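Local coordinates for designed protein (Trypanosoma brucei, PDB 6IEV), which is of unknown function but is a designed protein with a thioredoxin-like fold and no cysteines, at residues Ile40-Phe45 / Pro68-Tyr73; Thr46-Lys51 / Ser74-Thr79. All blocks are in the same frame, centred on the assembly; numbering follows the deposited sequence.

Interaction 1. Residues Ile40-Phe45 / Pro68-Tyr73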
ATOM      1  N   ILE A  40       9.020 -12.722  -6.285  1.00 50.73           N
ATOM      2  CA  ILE A  40       8.165 -12.462  -7.431  1.00 40.13           C
ATOM      3  C   ILE A  40       8.729 -11.263  -8.180  1.00 52.07           C
ATOM      4  O   ILE A  40       9.004 -10.211  -7.584  1.00 53.42           O
ATOM      5  CB  ILE A  40       6.714 -12.226  -6.993  1.00 48.13           C
ATOM      6  CG1 ILE A  40       6.109 -13.540  -6.490  1.00 46.53           C
ATOM      7  CG2 ILE A  40       5.889 -11.623  -8.122  1.00 44.74           C
ATOM      8  CD1 ILE A  40       4.616 -13.481  -6.336  1.00 55.45           C
ATOM      9  N   SER A  41       8.944 -11.437  -9.480  1.00 39.27           N
ATOM     10  CA  SER A  41       9.409 -10.381 -10.361  1.00 42.64           C
ATOM     11  C   SER A  41       8.274  -9.913 -11.268  1.00 47.89           C
ATOM     12  O   SER A  41       7.532 -10.730 -11.828  1.00 56.31           O
ATOM     13  CB  SER A  41      10.584 -10.880 -11.215  1.00 47.38           C
ATOM     14  OG  SER A  41      11.408 -11.780 -10.493  1.00 51.77           O
ATOM     15  N   VAL A  42       8.166  -8.603 -11.449  1.00 43.72           N
ATOM     16  CA  VAL A  42       7.225  -8.016 -12.395  1.00 37.24           C
ATOM     17  C   VAL A  42       8.014  -7.260 -13.453  1.00 40.76           C
ATOM     18  O   VAL A  42       8.781  -6.347 -13.125  1.00 44.45           O
ATOM     19  CB  VAL A  42       6.249  -7.061 -11.698  1.00 41.92           C
ATOM     20  CG1 VAL A  42       5.299  -6.484 -12.737  1.00 42.57           C
ATOM     21  CG2 VAL A  42       5.521  -7.764 -10.538  1.00 35.61           C
ATOM     22  N   ILE A  43       7.824  -7.621 -14.718  1.00 39.34           N
ATOM     23  CA  ILE A  43       8.603  -7.055 -15.817  1.00 40.73           C
ATOM     24  C   ILE A  43       7.650  -6.374 -16.781  1.00 37.70           C
ATOM     25  O   ILE A  43       6.685  -6.990 -17.244  1.00 46.87           O
ATOM     26  CB  ILE A  43       9.424  -8.124 -16.559  1.00 38.41           C
ATOM     27  CG1 ILE A  43      10.126  -9.039 -15.564  1.00 38.31           C
ATOM     28  CG2 ILE A  43      10.415  -7.472 -17.525  1.00 34.88           C
ATOM     29  CD1 ILE A  43      10.167 -10.479 -16.048  1.00 42.82           C
ATOM     30  N   VAL A  44       7.912  -5.117 -17.077  1.00 36.01           N
ATOM     31  CA  VAL A  44       7.171  -4.403 -18.100  1.00 36.11           C
ATOM     32  C   VAL A  44       8.040  -4.354 -19.357  1.00 39.12           C
ATOM     33  O   VAL A  44       9.218  -3.970 -19.300  1.00 37.84           O
ATOM     34  CB  VAL A  44       6.759  -2.996 -17.631  1.00 38.38           C
ATOM     35  CG1 VAL A  44       7.953  -2.087 -17.445  1.00 34.31           C
ATOM     36  CG2 VAL A  44       5.796  -2.383 -18.619  1.00 38.91           C
ATOM     37  N   PHE A  45       7.478  -4.805 -20.472  1.00 33.74           N
ATOM     38  CA  PHE A  45       8.116  -4.721 -21.785  1.00 41.22           C
ATOM     39  C   PHE A  45       7.495  -3.553 -22.532  1.00 42.21           C
ATOM     40  O   PHE A  45       6.311  -3.607 -22.869  1.00 41.68           O
ATOM     41  CB  PHE A  45       7.899  -6.014 -22.582  1.00 42.66           C
ATOM     42  CG  PHE A  45       8.604  -7.210 -22.010  1.00 46.68           C
ATOM     43  CD1 PHE A  45       8.054  -7.916 -20.941  1.00 47.43           C
ATOM     44  CD2 PHE A  45       9.820  -7.631 -22.538  1.00 43.48           C
ATOM     45  CE1 PHE A  45       8.710  -9.021 -20.406  1.00 48.27           C
ATOM     46  CE2 PHE A  45      10.478  -8.725 -22.018  1.00 36.97           C
ATOM     47  CZ  PHE A  45       9.932  -9.423 -20.949  1.00 47.77           C
ATOM     48  N   PRO A  68       6.561  -5.844  -0.576  1.00 76.52           N
ATOM     49  CA  PRO A  68       7.913  -6.014  -0.048  1.00 74.02           C
ATOM     50  C   PRO A  68       8.713  -7.022  -0.846  1.00 61.67           C
ATOM     51  O   PRO A  68       9.873  -6.777  -1.196  1.00 62.45           O
ATOM     52  CB  PRO A  68       7.662  -6.495   1.388  1.00 80.74           C
ATOM     53  CG  PRO A  68       6.280  -7.168   1.346  1.00 81.66           C
ATOM     54  CD  PRO A  68       5.581  -6.736   0.071  1.00 82.39           C
ATOM     55  N   ASP A  69       8.104  -8.180  -1.106  1.00 52.96           N
ATOM     56  CA  ASP A  69       8.789  -9.295  -1.740  1.00 65.03           C
ATOM     57  C   ASP A  69       8.652  -9.288  -3.255  1.00 57.64           C
ATOM     58  O   ASP A  69       8.761 -10.349  -3.890  1.00 60.14           O
ATOM     59  CB  ASP A  69       8.256 -10.606  -1.162  1.00 82.11           C
ATOM     60  CG  ASP A  69       8.581 -10.766   0.312  1.00 92.57           C
ATOM     61  OD1 ASP A  69       7.936 -10.095   1.152  1.00 96.26           O
ATOM     62  OD2 ASP A  69       9.491 -11.565   0.627  1.00 96.31           O
ATOM     63  N   VAL A  70       8.436  -8.122  -3.855  1.00 50.03           N
ATOM     64  CA  VAL A  70       8.186  -8.013  -5.285  1.00 51.30           C
ATOM     65  C   VAL A  70       9.253  -7.110  -5.879  1.00 49.51           C
ATOM     66  O   VAL A  70       9.493  -6.011  -5.366  1.00 48.60           O
ATOM     67  CB  VAL A  70       6.766  -7.492  -5.570  1.00 49.33           C
ATOM     68  CG1 VAL A  70       6.688  -6.859  -6.936  1.00 55.24           C
ATOM     69  CG2 VAL A  70       5.789  -8.646  -5.473  1.00 49.48           C
ATOM     70  N   ASP A  71       9.913  -7.581  -6.935  1.00 45.12           N
ATOM     71  CA  ASP A  71      10.849  -6.751  -7.683  1.00 48.85           C
ATOM     72  C   ASP A  71      10.256  -6.408  -9.042  1.00 39.44           C
ATOM     73  O   ASP A  71       9.579  -7.228  -9.663  1.00 37.77           O
ATOM     74  CB  ASP A  71      12.208  -7.448  -7.834  1.00 50.33           C
ATOM     75  CG  ASP A  71      12.853  -7.790  -6.469  1.00 57.37           C
ATOM     76  OD1 ASP A  71      12.986  -6.885  -5.607  1.00 59.50           O
ATOM     77  OD2 ASP A  71      13.228  -8.968  -6.265  1.00 56.21           O
ATOM     78  N   THR A  72      10.473  -5.175  -9.476  1.00 38.26           N
ATOM     79  CA  THR A  72       9.908  -4.688 -10.718  1.00 38.30           C
ATOM     80  C   THR A  72      11.037  -4.366 -11.683  1.00 40.58           C
ATOM     81  O   THR A  72      12.074  -3.830 -11.281  1.00 37.67           O
ATOM     82  CB  THR A  72       9.008  -3.451 -10.478  1.00 44.50           C
ATOM     83  OG1 THR A  72       9.778  -2.357  -9.951  1.00 39.92           O
ATOM     84  CG2 THR A  72       7.871  -3.795  -9.495  1.00 37.25           C
ATOM     85  N   TYR A  73      10.805  -4.657 -12.966  1.00 35.65           N
ATOM     86  CA  TYR A  73      11.815  -4.494 -14.004  1.00 40.10           C
ATOM     87  C   TYR A  73      11.177  -3.898 -15.249  1.00 38.14           C
ATOM     88  O   TYR A  73       9.978  -4.069 -15.499  1.00 33.25           O
ATOM     89  CB  TYR A  73      12.499  -5.832 -14.348  1.00 39.43           C
ATOM     90  CG  TYR A  73      13.158  -6.499 -13.145  1.00 42.05           C
ATOM     91  CD1 TYR A  73      14.446  -6.133 -12.737  1.00 38.97           C
ATOM     92  CD2 TYR A  73      12.491  -7.484 -12.414  1.00 43.97           C
ATOM     93  CE1 TYR A  73      15.056  -6.732 -11.650  1.00 41.55           C
ATOM     94  CE2 TYR A  73      13.091  -8.088 -11.310  1.00 41.56           C
ATOM     95  CZ  TYR A  73      14.372  -7.710 -10.940  1.00 48.76           C
ATOM     96  OH  TYR A  73      14.979  -8.313  -9.866  1.00 55.40           O
TER

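Interaction 2. Residues Thr46-Lys51 / Ser74-Thr79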
ATOM      1  N   THR A  46       8.299  -2.537 -22.851  1.00 40.78           N
ATOM      2  CA  THR A  46       7.792  -1.294 -23.423  1.00 50.08           C
ATOM      3  C   THR A  46       8.612  -0.880 -24.634  1.00 55.94           C
ATOM      4  O   THR A  46       9.613  -1.507 -24.986  1.00 61.97           O
ATOM      5  CB  THR A  46       7.813  -0.129 -22.427  1.00 54.32           C
ATOM      6  OG1 THR A  46       9.168   0.143 -22.043  1.00 63.15           O
ATOM      7  CG2 THR A  46       6.992  -0.447 -21.221  1.00 56.72           C
ATOM      8  N   LEU A  47       8.139   0.188 -25.271  1.00 56.93           N
ATOM      9  CA  LEU A  47       8.796   0.976 -26.302  1.00 64.10           C
ATOM     10  C   LEU A  47       9.238   2.316 -25.730  1.00 70.18           C
ATOM     11  O   LEU A  47       8.737   2.739 -24.683  1.00 76.68           O
ATOM     12  CB  LEU A  47       7.863   1.164 -27.502  1.00 67.77           C
ATOM     13  CG  LEU A  47       7.995  -0.105 -28.345  1.00 71.86           C
ATOM     14  CD1 LEU A  47       7.168  -0.035 -29.622  1.00 86.39           C
ATOM     15  CD2 LEU A  47       9.470  -0.401 -28.648  1.00 74.62           C
ATOM     16  N   PRO A  48      10.207   3.013 -26.373  1.00 76.59           N
ATOM     17  CA  PRO A  48      10.905   4.102 -25.672  1.00 88.23           C
ATOM     18  C   PRO A  48       9.981   5.169 -25.107  1.00111.54           C
ATOM     19  O   PRO A  48       9.921   5.315 -23.877  1.00119.74           O
ATOM     20  CB  PRO A  48      11.819   4.689 -26.757  1.00 80.47           C
ATOM     21  CG  PRO A  48      11.234   4.210 -28.059  1.00 81.25           C
ATOM     22  CD  PRO A  48      10.719   2.849 -27.745  1.00 77.13           C
ATOM     23  N   ASP A  49       9.245   5.910 -25.950  1.00114.48           N
ATOM     24  CA  ASP A  49       8.447   7.026 -25.444  1.00110.18           C
ATOM     25  C   ASP A  49       7.037   6.944 -26.026  1.00101.68           C
ATOM     26  O   ASP A  49       6.689   7.547 -27.046  1.00 96.88           O
ATOM     27  CB  ASP A  49       9.123   8.352 -25.695  1.00111.02           C
ATOM     28  CG  ASP A  49      10.094   8.723 -24.567  1.00113.20           C
ATOM     29  OD1 ASP A  49      11.275   8.311 -24.628  1.00113.50           O
ATOM     30  OD2 ASP A  49       9.680   9.419 -23.614  1.00113.88           O
ATOM     31  N   SER A  50       6.228   6.138 -25.350  1.00102.34           N
ATOM     32  CA  SER A  50       4.800   6.002 -25.557  1.00107.96           C
ATOM     33  C   SER A  50       4.097   6.840 -24.505  1.00110.32           C
ATOM     34  O   SER A  50       4.579   7.028 -23.381  1.00100.52           O
ATOM     35  CB  SER A  50       4.319   4.558 -25.435  1.00108.79           C
ATOM     36  OG  SER A  50       3.161   4.259 -26.213  1.00110.51           O
ATOM     37  N   LYS A  51       2.934   7.325 -24.894  1.00117.46           N
ATOM     38  CA  LYS A  51       2.229   8.345 -24.146  1.00115.08           C
ATOM     39  C   LYS A  51       1.781   7.874 -22.752  1.00110.14           C
ATOM     40  O   LYS A  51       1.184   8.676 -22.015  1.00108.38           O
ATOM     41  CB  LYS A  51       1.097   8.904 -25.054  1.00111.23           C
ATOM     42  CG  LYS A  51       0.183   7.869 -25.904  1.00106.61           C
ATOM     43  CD  LYS A  51      -0.168   8.272 -27.453  1.00105.64           C
ATOM     44  CE  LYS A  51       1.037   8.414 -28.333  1.00102.13           C
ATOM     45  NZ  LYS A  51       0.788   8.385 -29.823  1.00 99.00           N
ATOM     46  N   SER A  74      12.007  -3.203 -16.020  1.00 31.76           N
ATOM     47  CA  SER A  74      11.621  -2.549 -17.259  1.00 32.78           C
ATOM     48  C   SER A  74      12.529  -3.024 -18.392  1.00 37.39           C
ATOM     49  O   SER A  74      13.758  -2.974 -18.274  1.00 38.80           O
ATOM     50  CB  SER A  74      11.756  -1.026 -17.106  1.00 36.16           C
ATOM     51  OG  SER A  74      11.109  -0.366 -18.174  1.00 57.17           O
ATOM     52  N   VAL A  75      11.941  -3.425 -19.515  1.00 38.04           N
ATOM     53  CA  VAL A  75      12.728  -3.895 -20.646  1.00 38.92           C
ATOM     54  C   VAL A  75      12.309  -3.118 -21.884  1.00 42.96           C
ATOM     55  O   VAL A  75      11.165  -3.230 -22.335  1.00 40.70           O
ATOM     56  CB  VAL A  75      12.563  -5.404 -20.866  1.00 45.05           C
ATOM     57  CG1 VAL A  75      13.266  -5.811 -22.186  1.00 36.04           C
ATOM     58  CG2 VAL A  75      13.117  -6.159 -19.658  1.00 34.42           C
ATOM     59  N   ASP A  76      13.225  -2.335 -22.437  1.00 35.50           N
ATOM     60  CA  ASP A  76      12.927  -1.627 -23.677  1.00 41.41           C
ATOM     61  C   ASP A  76      13.114  -2.594 -24.848  1.00 41.23           C
ATOM     62  O   ASP A  76      14.249  -2.914 -25.210  1.00 41.00           O
ATOM     63  CB  ASP A  76      13.824  -0.397 -23.798  1.00 44.22           C
ATOM     64  CG  ASP A  76      13.759   0.266 -25.190  1.00 58.23           C
ATOM     65  OD1 ASP A  76      12.947  -0.135 -26.061  1.00 61.58           O
ATOM     66  OD2 ASP A  76      14.571   1.185 -25.424  1.00 61.30           O
ATOM     67  N   THR A  77      12.009  -3.029 -25.468  1.00 42.13           N
ATOM     68  CA  THR A  77      12.115  -4.028 -26.527  1.00 44.55           C
ATOM     69  C   THR A  77      12.841  -3.509 -27.760  1.00 49.07           C
ATOM     70  O   THR A  77      13.340  -4.325 -28.541  1.00 56.26           O
ATOM     71  CB  THR A  77      10.747  -4.562 -26.973  1.00 45.91           C
ATOM     72  OG1 THR A  77       9.994  -3.514 -27.590  1.00 46.35           O
ATOM     73  CG2 THR A  77       9.991  -5.132 -25.806  1.00 40.99           C
ATOM     74  N   SER A  78      12.899  -2.189 -27.971  1.00 43.86           N
ATOM     75  CA  SER A  78      13.534  -1.698 -29.193  1.00 46.68           C
ATOM     76  C   SER A  78      15.045  -1.863 -29.149  1.00 45.36           C
ATOM     77  O   SER A  78      15.683  -1.833 -30.202  1.00 46.97           O
ATOM     78  CB  SER A  78      13.184  -0.229 -29.453  1.00 43.01           C
ATOM     79  OG  SER A  78      14.016   0.621 -28.688  1.00 54.21           O
ATOM     80  N   THR A  79      15.634  -1.957 -27.953  1.00 46.29           N
ATOM     81  CA  THR A  79      17.052  -2.261 -27.786  1.00 49.59           C
ATOM     82  C   THR A  79      17.319  -3.648 -27.200  1.00 46.83           C
ATOM     83  O   THR A  79      18.480  -3.998 -26.979  1.00 40.22           O
ATOM     84  CB  THR A  79      17.714  -1.192 -26.908  1.00 54.78           C
ATOM     85  OG1 THR A  79      16.963  -1.027 -25.693  1.00 43.58           O
ATOM     86  CG2 THR A  79      17.766   0.132 -27.648  1.00 59.61           C
TER

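Interaction 1. Residues Ile40-Phe45 / Pro68-Tyr73
Ile-40 to Ile-43 pair residue for residue with Val-70 to Tyr-73 as neighbouring parallel strands, their axes approaching to 4.5 Å and inclined by 18°. Asp-71 N reaches Ile-40 O, and Val-42 N answers to Asp-71 O at 2.7 Å. Tyr-73 N then closes on Val-42 O at 2.6 Å, before Val-44 N binds Tyr-73 O. At the start of the ladder, the link from Ile-40 N to Asp-69 O is weak.

On the face that turns to helix 53-66, the methyls of Val-70 divide between two partners. CG2 lies 4.0 Å from Ile-40 CG2, while CG1 packs 3.9 Å from Val-42 CG2; Leu-63 of the helix covers Val-70. Val-44 CG1 stands between its own N and carbonyl carbon (chi1 67°), which puts it 3.4 Å from Tyr-73 O.

The opposite face carries Ser-41, Ile-43, Asp-71 and Tyr-73. The tyrosine has CG beside its own backbone N (chi1 -58°), which lays the ring back along the strand towards Ser-41, whose CB meets the ring edge near its plane, 3.8 Å from Tyr-73 CE2. Farther along, Ile-43 CG2 rests on Tyr-73 CB. Helix 28-35 covers this side through Leu-31, Ala-34 and Thr-35. The carboxylate of Asp-71 has its charge partner in Arg-39, a salt bridge at the strand entrance.

These are the two parallel strands of a beta-alpha-beta crossover through helix 53-66, at the centre of a thioredoxin-type sheet with helices on both faces.

Interaction 2. Residues Thr46-Lys51 / Ser74-Thr79
Thr-46 O takes two donors from Thr-77: the backbone N, 2.9 Å away and nearly in line with the carbonyl, and more weakly Thr-77 OG1 at 3.3 Å. The hydroxyl can do this because it stands between its own backbone N and carbonyl carbon (chi1 66°), on the side turned to the other segment. Thr-46 N in turn gives a bond to Val-75 O of 3.0 Å, the rung before; that from Thr-77 N closes the ladder, and the two segments then separate.

Past Thr-46 the loop touches the turn through side chains. Leu-47 crosses Thr-77 at about a right angle, its CD2 3.3 Å from Thr-77 OG1 and 3.8 Å from Ser-78 CB. The ring of Pro-48 comes in by its CD, 4.1 Å from Asp-76 OD1.

This is the C-terminal end of two neighbouring parallel strands inside the sheet. In thioredoxins the CXXC redox pair lies at the start of the helix after the equivalent strand; the matching region here, by fold, has no cysteine.

Asp-76 shapes the turn that offers Thr-77 and Ser-78 to this loop. With CG anti to N (chi1 170°), its OD1 lies where Ser-78 can reach it, accepting Ser-78 N at 2.8 Å in an Asx turn and Ser-78 OG at 2.9 Å. Both donors approach from the same face of the carboxylate: the hydroxyl on the syn side, the amide from well above the plane. Thr-79 N adds a backbone bond to Asp-76 O. One shell out, Val-92 lies against both Leu-47 and Thr-77, and Arg-84 of helix 81-86 touches Thr-77.

Interaction 2 takes up the strand pair 40-46 and 70-76 where interaction 1 leaves it, and carries it into the loops that follow; their centres are about 16 Å apart. The ladder passes from one to the other without a break: Val-44 O of interaction 1 is 2.8 Å from Val-75 N of interaction 2, a probable hydrogen bond. Val-75 also packs against the earlier residues, its CG2 3.7 Å from Ile-43 CG2 and its CB 3.9 Å from Phe-45 CD2. Interaction 1 lies near the centre of the chain, buried between helices, whereas interaction 2 opens towards solvent where the strands end. By fold, this end probably matches the active-site end of thioredoxins.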